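Long-range contacts in Rod shape determining protein RodA (Thermus thermophilus, PDB 6BAR), which probably polymerises peptidoglycan from lipid-linked precursors as a membrane glycosyltransferase of the SEDS family, driving cell wall elongation: residues Leu9-Gly14 / Val352-Tyr357; Ala282-Leu287 / Gly302-Leu307. All coordinates share one frame; numbering follows the deposited sequence.

Contact 1: Leu9-Gly14 / Val352-Tyr357; sequences LAYDWG and VHRDRY
Tyr11 and Arg354 meet flank to flank, their side chains running in the same direction, where the chain leading into helix 13-30 passes the C-terminal end of helix 336-354. Tyr11 CA and Arg354 CA are 5.3 Å apart. The arginine runs its aliphatic part along the phenol, with Arg354 CB 3.8 Å and Arg354 CD 3.6 Å from Tyr11 CE2. With chi1 at 83°, CG of Arg354 is flanked by both the backbone N and the carbonyl carbon, which starts the extended chain beside the ring. The guanidinium plane stands almost square to the ring, at 87°. Arg354 NE makes a weak, bent hydrogen bond to Tyr11 OH, 3.1 Å long with an angle of 131° at the hydrogen. That hydroxyl is also hydrogen-bonded to Gln58. Farther out, Arg354 NH1 forms a salt bridge of 2.7 Å with Asp355 OD1, and Arg354 NH2 makes a weak hydrogen bond to Gln58 O.

Next to this pair, the backbone carbonyl Ala10 O comes within 3.9 Å of Arg354 CB, while Asp12 CB packs 3.8 Å from His353 CE1, at a slant to the imidazole. The Asp12 carboxylate turns elsewhere: it caps the start of helix 13-30 at Leu15 N and pairs with Arg283. Arg356 folds back so that its NH1 donates to His353 O, and the same nitrogen lies over one face of the imidazole. A leucine at Tyr11 would probably leave Arg354 NE and Gln58 without their shared hydroxyl and open a gap beside the arginine chain. The two termini of the membrane domain thus meet mainly through aliphatic-aromatic packing, with one weak polar bond between them, and the arginine's charge is probably balanced at least in part by Asp355.

Contact 2: Ala282-Leu287 / Gly302-Leu307; sequences ARLFAL and GFAGML
Segments 282-287 and 302-307 run nearly antiparallel, their axes 9.3 Å apart and their directions 164° from each other, with Leu284 CA and Ala304 CA the closest backbone pair at 6.0 Å. They belong to a helical hairpin, in which two helices consecutive in the chain, 266-288 and 294-319, both predicted to span the membrane, pack against each other after a short connection.

The small side chain of Ala304 is central to the interface and fits between Leu284 and Phe285. From one side comes the leucine: Leu284 CB is 3.6 Å from Ala304 CB, and the CD1 branch reaches farther along, to 3.7 Å from the same methyl. Leu284 CD1 also lies 4.3 Å from Leu307 CD1 and meets the edge of the Phe303 ring, near its plane, 4.5 Å from Phe303 CD2. Leu284 also touches Leu15 of helix 13-30, and Phe303 is backed by Leu112 of helix 106-121 and Leu346 of helix 336-354, so this flank of the hairpin faces other helices.

Phe285 lies on the protein surface, where it may face lipid. With CG anti to its carbonyl carbon (chi1 -80°), it extends its ring across to the partner helix. The ring also comes near the backbone of Gly305, with Phe285 CZ 4.3 Å from Gly305 N, and touches Ser301. No hydrogen bond joins the two segments; the hold is apolar. Ala304 CB sits over one face of the Phe285 ring in a CH-pi contact, 3.9 Å from the ring centroid and 26° off the normal, displaced toward the rim.

The two contacts have centres about 15 Å apart on the same side of the chain's centre, and contact 2 is nested inside the long loop that contact 1 closes. Contact 1 brings the start of helix 13-30 to the end of helix 336-354; contact 2 pairs helices 266-288 and 294-319, the latter being followed in the chain by helix 336-354. They touch directly: Asp12 OD1 of contact 1 is 2.6 Å from Arg283 NH2 of segment 282-287 in a salt bridge, and Leu287 CD2 packs 3.5 Å from His353 NE2. The N- and C-terminal parts of the membrane domain are thereby tied to a hairpin that comes between them in sequence.

Contact 1: Leu9-Gly14 / Val352-Tyr357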
ATOM      1  N   LEU A   9     -16.958  17.671  -5.219  1.00163.07           N
ATOM      2  CA  LEU A   9     -17.141  16.500  -4.354  1.00149.98           C
ATOM      3  C   LEU A   9     -18.056  15.457  -5.016  1.00143.81           C
ATOM      4  O   LEU A   9     -19.115  15.088  -4.498  1.00128.80           O
ATOM      5  CB  LEU A   9     -17.666  16.911  -2.965  1.00140.67           C
ATOM      6  CG  LEU A   9     -16.799  17.768  -2.016  1.00134.12           C
ATOM      7  CD1 LEU A   9     -16.838  19.262  -2.345  1.00121.87           C
ATOM      8  CD2 LEU A   9     -17.184  17.538  -0.556  1.00138.06           C
ATOM      9  N   ALA A  10     -17.617  14.983  -6.179  1.00136.66           N
ATOM     10  CA  ALA A  10     -18.200  13.826  -6.866  1.00114.27           C
ATOM     11  C   ALA A  10     -17.367  12.574  -6.620  1.00112.80           C
ATOM     12  O   ALA A  10     -16.912  11.914  -7.558  1.00 96.74           O
ATOM     13  CB  ALA A  10     -18.333  14.104  -8.356  1.00112.91           C
ATOM     14  N   TYR A  11     -17.141  12.236  -5.354  1.00119.37           N
ATOM     15  CA  TYR A  11     -16.350  11.065  -5.009  1.00111.68           C
ATOM     16  C   TYR A  11     -17.253   9.846  -4.836  1.00103.86           C
ATOM     17  O   TYR A  11     -18.483   9.943  -4.832  1.00115.11           O
ATOM     18  CB  TYR A  11     -15.545  11.308  -3.727  1.00 92.41           C
ATOM     19  CG  TYR A  11     -14.556  12.449  -3.809  1.00 83.02           C
ATOM     20  CD1 TYR A  11     -14.901  13.721  -3.363  1.00 97.06           C
ATOM     21  CD2 TYR A  11     -13.277  12.255  -4.315  1.00 81.80           C
ATOM     22  CE1 TYR A  11     -14.003  14.770  -3.423  1.00 82.76           C
ATOM     23  CE2 TYR A  11     -12.368  13.300  -4.381  1.00 86.85           C
ATOM     24  CZ  TYR A  11     -12.739  14.558  -3.932  1.00 86.27           C
ATOM     25  OH  TYR A  11     -11.850  15.606  -3.990  1.00 87.63           O
ATOM     26  N   ASP A  12     -16.627   8.682  -4.696  1.00102.38           N
ATOM     27  CA  ASP A  12     -17.343   7.478  -4.285  1.00104.94           C
ATOM     28  C   ASP A  12     -17.271   7.421  -2.767  1.00 89.60           C
ATOM     29  O   ASP A  12     -16.279   6.962  -2.202  1.00109.99           O
ATOM     30  CB  ASP A  12     -16.750   6.225  -4.917  1.00101.47           C
ATOM     31  CG  ASP A  12     -17.438   4.962  -4.441  1.00100.71           C
ATOM     32  OD1 ASP A  12     -18.641   4.779  -4.725  1.00105.96           O
ATOM     33  OD2 ASP A  12     -16.781   4.149  -3.763  1.00117.28           O
ATOM     34  N   TRP A  13     -18.322   7.891  -2.103  1.00 95.02           N
ATOM     35  CA  TRP A  13     -18.281   7.983  -0.651  1.00104.19           C
ATOM     36  C   TRP A  13     -18.341   6.619   0.029  1.00113.12           C
ATOM     37  O   TRP A  13     -17.969   6.519   1.202  1.00110.31           O
ATOM     38  CB  TRP A  13     -19.414   8.888  -0.157  1.00108.41           C
ATOM     39  CG  TRP A  13     -19.364  10.268  -0.756  1.00116.54           C
ATOM     40  CD1 TRP A  13     -19.990  10.690  -1.896  1.00123.59           C
ATOM     41  CD2 TRP A  13     -18.637  11.402  -0.258  1.00121.24           C
ATOM     42  NE1 TRP A  13     -19.703  12.015  -2.135  1.00129.63           N
ATOM     43  CE2 TRP A  13     -18.876  12.474  -1.144  1.00129.65           C
ATOM     44  CE3 TRP A  13     -17.811  11.613   0.851  1.00110.40           C
ATOM     45  CZ2 TRP A  13     -18.318  13.741  -0.954  1.00126.63           C
ATOM     46  CZ3 TRP A  13     -17.259  12.871   1.038  1.00115.00           C
ATOM     47  CH2 TRP A  13     -17.515  13.917   0.141  1.00134.68           C
ATOM     48  N   GLY A  14     -18.782   5.573  -0.673  1.00117.76           N
ATOM     49  CA  GLY A  14     -18.743   4.239  -0.094  1.00106.84           C
ATOM     50  C   GLY A  14     -17.337   3.804   0.276  1.00113.05           C
ATOM     51  O   GLY A  14     -17.108   3.275   1.369  1.00123.44           O
ATOM     52  N   VAL A 352      -8.195  10.502  -8.582  1.00 75.85           N
ATOM     53  CA  VAL A 352      -8.222  10.038  -9.965  1.00 89.93           C
ATOM     54  C   VAL A 352      -9.586   9.459 -10.311  1.00102.26           C
ATOM     55  O   VAL A 352      -9.970   9.464 -11.487  1.00104.18           O
ATOM     56  CB  VAL A 352      -7.104   9.027 -10.307  1.00 71.98           C
ATOM     57  CG1 VAL A 352      -5.737   9.672 -10.168  1.00 85.68           C
ATOM     58  CG2 VAL A 352      -7.207   7.787  -9.472  1.00 83.25           C
ATOM     59  N   HIS A 353     -10.348   8.985  -9.320  1.00 97.68           N
ATOM     60  CA  HIS A 353     -11.725   8.589  -9.612  1.00 85.63           C
ATOM     61  C   HIS A 353     -12.633   9.793  -9.829  1.00 93.93           C
ATOM     62  O   HIS A 353     -13.532   9.732 -10.675  1.00101.54           O
ATOM     63  CB  HIS A 353     -12.298   7.709  -8.496  1.00101.81           C
ATOM     64  CG  HIS A 353     -13.697   7.235  -8.761  1.00 91.06           C
ATOM     65  ND1 HIS A 353     -14.793   7.723  -8.078  1.00 94.51           N
ATOM     66  CD2 HIS A 353     -14.178   6.318  -9.636  1.00 83.26           C
ATOM     67  CE1 HIS A 353     -15.886   7.128  -8.521  1.00100.14           C
ATOM     68  NE2 HIS A 353     -15.541   6.271  -9.466  1.00 78.91           N
ATOM     69  N   ARG A 354     -12.428  10.888  -9.089  1.00 95.11           N
ATOM     70  CA  ARG A 354     -13.309  12.035  -9.273  1.00 84.91           C
ATOM     71  C   ARG A 354     -13.063  12.770 -10.586  1.00 97.68           C
ATOM     72  O   ARG A 354     -13.975  13.443 -11.078  1.00105.64           O
ATOM     73  CB  ARG A 354     -13.178  13.017  -8.112  1.00 79.42           C
ATOM     74  CG  ARG A 354     -12.014  13.975  -8.242  1.00 85.51           C
ATOM     75  CD  ARG A 354     -12.229  15.221  -7.402  1.00 96.54           C
ATOM     76  NE  ARG A 354     -10.962  15.796  -6.964  1.00 95.06           N
ATOM     77  CZ  ARG A 354     -10.184  16.553  -7.728  1.00101.82           C
ATOM     78  NH1 ARG A 354     -10.541  16.834  -8.975  1.00111.72           N
ATOM     79  NH2 ARG A 354      -9.046  17.027  -7.244  1.00 97.70           N
ATOM     80  N   ASP A 355     -11.869  12.661 -11.168  1.00 94.62           N
ATOM     81  CA  ASP A 355     -11.558  13.308 -12.436  1.00 95.45           C
ATOM     82  C   ASP A 355     -11.646  12.345 -13.622  1.00 95.11           C
ATOM     83  O   ASP A 355     -11.045  12.606 -14.670  1.00 94.50           O
ATOM     84  CB  ASP A 355     -10.167  13.956 -12.377  1.00 94.07           C
ATOM     85  CG  ASP A 355     -10.145  15.263 -11.575  1.00103.78           C
ATOM     86  OD1 ASP A 355     -11.188  15.948 -11.492  1.00122.40           O
ATOM     87  OD2 ASP A 355      -9.070  15.619 -11.039  1.00 98.05           O
ATOM     88  N   ARG A 356     -12.406  11.250 -13.490  1.00 94.21           N
ATOM     89  CA  ARG A 356     -12.369  10.192 -14.501  1.00 98.01           C
ATOM     90  C   ARG A 356     -13.010  10.621 -15.816  1.00110.20           C
ATOM     91  O   ARG A 356     -12.632  10.113 -16.879  1.00124.27           O
ATOM     92  CB  ARG A 356     -13.046   8.922 -13.970  1.00 97.74           C
ATOM     93  CG  ARG A 356     -14.537   9.048 -13.689  1.00 86.49           C
ATOM     94  CD  ARG A 356     -15.072   7.830 -12.935  1.00 77.06           C
ATOM     95  NE  ARG A 356     -16.500   7.943 -12.640  1.00 80.21           N
ATOM     96  CZ  ARG A 356     -17.009   8.724 -11.691  1.00 86.62           C
ATOM     97  NH1 ARG A 356     -16.212   9.470 -10.939  1.00 88.42           N
ATOM     98  NH2 ARG A 356     -18.320   8.768 -11.497  1.00109.73           N
ATOM     99  N   TYR A 357     -13.970  11.542 -15.768  1.00119.56           N
ATOM    100  CA  TYR A 357     -14.646  12.058 -16.959  1.00 99.46           C
ATOM    101  C   TYR A 357     -14.177  13.490 -17.212  1.00100.09           C
ATOM    102  O   TYR A 357     -14.945  14.447 -17.116  1.00111.45           O
ATOM    103  CB  TYR A 357     -16.188  11.994 -16.784  1.00 78.33           C
ATOM    104  CG  TYR A 357     -16.776  10.600 -16.637  1.00 73.19           C
ATOM    105  CD1 TYR A 357     -16.307   9.541 -17.406  1.00 68.17           C
ATOM    106  CD2 TYR A 357     -17.808  10.346 -15.723  1.00 78.57           C
ATOM    107  CE1 TYR A 357     -16.843   8.268 -17.275  1.00 85.97           C
ATOM    108  CE2 TYR A 357     -18.354   9.069 -15.583  1.00 78.84           C
ATOM    109  CZ  TYR A 357     -17.861   8.036 -16.365  1.00 83.92           C
ATOM    110  OH  TYR A 357     -18.378   6.761 -16.250  1.00 83.84           O
TER

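Contact 2: Ala282-Leu287 / Gly302-Leu307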
ATOM      1  N   ALA A 282     -13.053  -4.936  -3.264  1.00 97.42           N
ATOM      2  CA  ALA A 282     -14.124  -4.952  -4.259  1.00 93.11           C
ATOM      3  C   ALA A 282     -14.430  -3.551  -4.771  1.00101.01           C
ATOM      4  O   ALA A 282     -14.574  -3.346  -5.978  1.00105.95           O
ATOM      5  CB  ALA A 282     -15.388  -5.586  -3.674  1.00 92.91           C
ATOM      6  N   ARG A 283     -14.553  -2.574  -3.869  1.00 98.60           N
ATOM      7  CA  ARG A 283     -14.843  -1.215  -4.313  1.00 91.47           C
ATOM      8  C   ARG A 283     -13.681  -0.633  -5.106  1.00 85.28           C
ATOM      9  O   ARG A 283     -13.897   0.120  -6.060  1.00104.81           O
ATOM     10  CB  ARG A 283     -15.187  -0.319  -3.124  1.00104.56           C
ATOM     11  CG  ARG A 283     -16.691  -0.175  -2.863  1.00118.62           C
ATOM     12  CD  ARG A 283     -17.446   0.323  -4.096  1.00108.01           C
ATOM     13  NE  ARG A 283     -18.898   0.360  -3.897  1.00116.19           N
ATOM     14  CZ  ARG A 283     -19.582   1.443  -3.536  1.00111.54           C
ATOM     15  NH1 ARG A 283     -20.900   1.383  -3.382  1.00112.81           N
ATOM     16  NH2 ARG A 283     -18.951   2.588  -3.329  1.00103.56           N
ATOM     17  N   LEU A 284     -12.443  -0.981  -4.744  1.00 91.53           N
ATOM     18  CA  LEU A 284     -11.297  -0.521  -5.526  1.00 95.92           C
ATOM     19  C   LEU A 284     -11.336  -1.076  -6.948  1.00 93.03           C
ATOM     20  O   LEU A 284     -11.184  -0.331  -7.923  1.00 97.74           O
ATOM     21  CB  LEU A 284      -9.989  -0.910  -4.836  1.00 95.76           C
ATOM     22  CG  LEU A 284      -9.584  -0.063  -3.629  1.00 78.89           C
ATOM     23  CD1 LEU A 284      -8.342  -0.622  -2.966  1.00 86.35           C
ATOM     24  CD2 LEU A 284      -9.362   1.380  -4.057  1.00 84.95           C
ATOM     25  N   PHE A 285     -11.541  -2.388  -7.089  1.00 99.06           N
ATOM     26  CA  PHE A 285     -11.605  -2.964  -8.428  1.00104.79           C
ATOM     27  C   PHE A 285     -12.866  -2.541  -9.185  1.00101.95           C
ATOM     28  O   PHE A 285     -12.869  -2.565 -10.420  1.00 97.97           O
ATOM     29  CB  PHE A 285     -11.492  -4.490  -8.346  1.00104.98           C
ATOM     30  CG  PHE A 285     -10.073  -4.983  -8.190  1.00108.80           C
ATOM     31  CD1 PHE A 285      -9.017  -4.285  -8.758  1.00118.58           C
ATOM     32  CD2 PHE A 285      -9.794  -6.139  -7.479  1.00111.53           C
ATOM     33  CE1 PHE A 285      -7.710  -4.734  -8.621  1.00115.21           C
ATOM     34  CE2 PHE A 285      -8.489  -6.593  -7.340  1.00113.14           C
ATOM     35  CZ  PHE A 285      -7.446  -5.888  -7.910  1.00104.84           C
ATOM     36  N   ALA A 286     -13.927  -2.141  -8.480  1.00101.15           N
ATOM     37  CA  ALA A 286     -15.108  -1.599  -9.143  1.00 89.26           C
ATOM     38  C   ALA A 286     -14.845  -0.195  -9.666  1.00101.43           C
ATOM     39  O   ALA A 286     -15.256   0.145 -10.780  1.00112.47           O
ATOM     40  CB  ALA A 286     -16.304  -1.592  -8.186  1.00 80.14           C
ATOM     41  N   LEU A 287     -14.172   0.639  -8.870  1.00 93.60           N
ATOM     42  CA  LEU A 287     -13.757   1.943  -9.365  1.00 86.17           C
ATOM     43  C   LEU A 287     -12.760   1.802 -10.504  1.00 93.13           C
ATOM     44  O   LEU A 287     -12.737   2.643 -11.410  1.00 97.00           O
ATOM     45  CB  LEU A 287     -13.162   2.777  -8.230  1.00 77.75           C
ATOM     46  CG  LEU A 287     -14.088   3.060  -7.040  1.00 82.85           C
ATOM     47  CD1 LEU A 287     -13.517   4.182  -6.193  1.00 80.63           C
ATOM     48  CD2 LEU A 287     -15.512   3.375  -7.486  1.00 93.73           C
ATOM     49  N   GLY A 302      -3.392  -1.675  -9.728  1.00 92.54           N
ATOM     50  CA  GLY A 302      -2.119  -1.888  -9.054  1.00 73.11           C
ATOM     51  C   GLY A 302      -2.193  -1.551  -7.578  1.00 92.61           C
ATOM     52  O   GLY A 302      -1.695  -2.303  -6.729  1.00 84.05           O
ATOM     53  N   PHE A 303      -2.841  -0.431  -7.250  1.00 94.73           N
ATOM     54  CA  PHE A 303      -2.997  -0.050  -5.849  1.00 94.56           C
ATOM     55  C   PHE A 303      -3.773  -1.111  -5.071  1.00 77.83           C
ATOM     56  O   PHE A 303      -3.345  -1.549  -3.990  1.00 79.88           O
ATOM     57  CB  PHE A 303      -3.694   1.309  -5.754  1.00 74.68           C
ATOM     58  CG  PHE A 303      -3.582   1.953  -4.405  1.00 76.49           C
ATOM     59  CD1 PHE A 303      -2.518   2.788  -4.110  1.00 76.51           C
ATOM     60  CD2 PHE A 303      -4.541   1.727  -3.431  1.00 80.80           C
ATOM     61  CE1 PHE A 303      -2.412   3.384  -2.866  1.00 78.41           C
ATOM     62  CE2 PHE A 303      -4.443   2.325  -2.185  1.00 75.96           C
ATOM     63  CZ  PHE A 303      -3.379   3.153  -1.903  1.00 74.66           C
ATOM     64  N   ALA A 304      -4.922  -1.534  -5.611  1.00 89.13           N
ATOM     65  CA  ALA A 304      -5.726  -2.553  -4.939  1.00 84.22           C
ATOM     66  C   ALA A 304      -4.952  -3.853  -4.776  1.00 91.34           C
ATOM     67  O   ALA A 304      -5.070  -4.529  -3.745  1.00 99.31           O
ATOM     68  CB  ALA A 304      -7.022  -2.802  -5.710  1.00 87.88           C
ATOM     69  N   GLY A 305      -4.159  -4.222  -5.786  1.00 81.83           N
ATOM     70  CA  GLY A 305      -3.338  -5.414  -5.668  1.00 97.11           C
ATOM     71  C   GLY A 305      -2.355  -5.325  -4.519  1.00 87.65           C
ATOM     72  O   GLY A 305      -2.267  -6.229  -3.690  1.00 76.77           O
ATOM     73  N   MET A 306      -1.599  -4.228  -4.456  1.00 78.37           N
ATOM     74  CA  MET A 306      -0.637  -4.071  -3.371  1.00 73.29           C
ATOM     75  C   MET A 306      -1.317  -4.140  -2.006  1.00 80.10           C
ATOM     76  O   MET A 306      -0.813  -4.787  -1.072  1.00 89.82           O
ATOM     77  CB  MET A 306       0.114  -2.752  -3.541  1.00 79.26           C
ATOM     78  CG  MET A 306       1.062  -2.749  -4.726  1.00 62.25           C
ATOM     79  SD  MET A 306       2.053  -1.247  -4.833  1.00 76.18           S
ATOM     80  CE  MET A 306       3.311  -1.776  -5.989  1.00 65.87           C
ATOM     81  N   LEU A 307      -2.474  -3.491  -1.875  1.00 72.20           N
ATOM     82  CA  LEU A 307      -3.171  -3.483  -0.591  1.00 83.97           C
ATOM     83  C   LEU A 307      -3.620  -4.891  -0.198  1.00 94.33           C
ATOM     84  O   LEU A 307      -3.296  -5.388   0.898  1.00 99.28           O
ATOM     85  CB  LEU A 307      -4.358  -2.526  -0.671  1.00 86.54           C
ATOM     86  CG  LEU A 307      -4.797  -1.827   0.609  1.00 92.46           C
ATOM     87  CD1 LEU A 307      -5.515  -0.544   0.252  1.00 87.58           C
ATOM     88  CD2 LEU A 307      -5.706  -2.735   1.411  1.00113.44           C
TER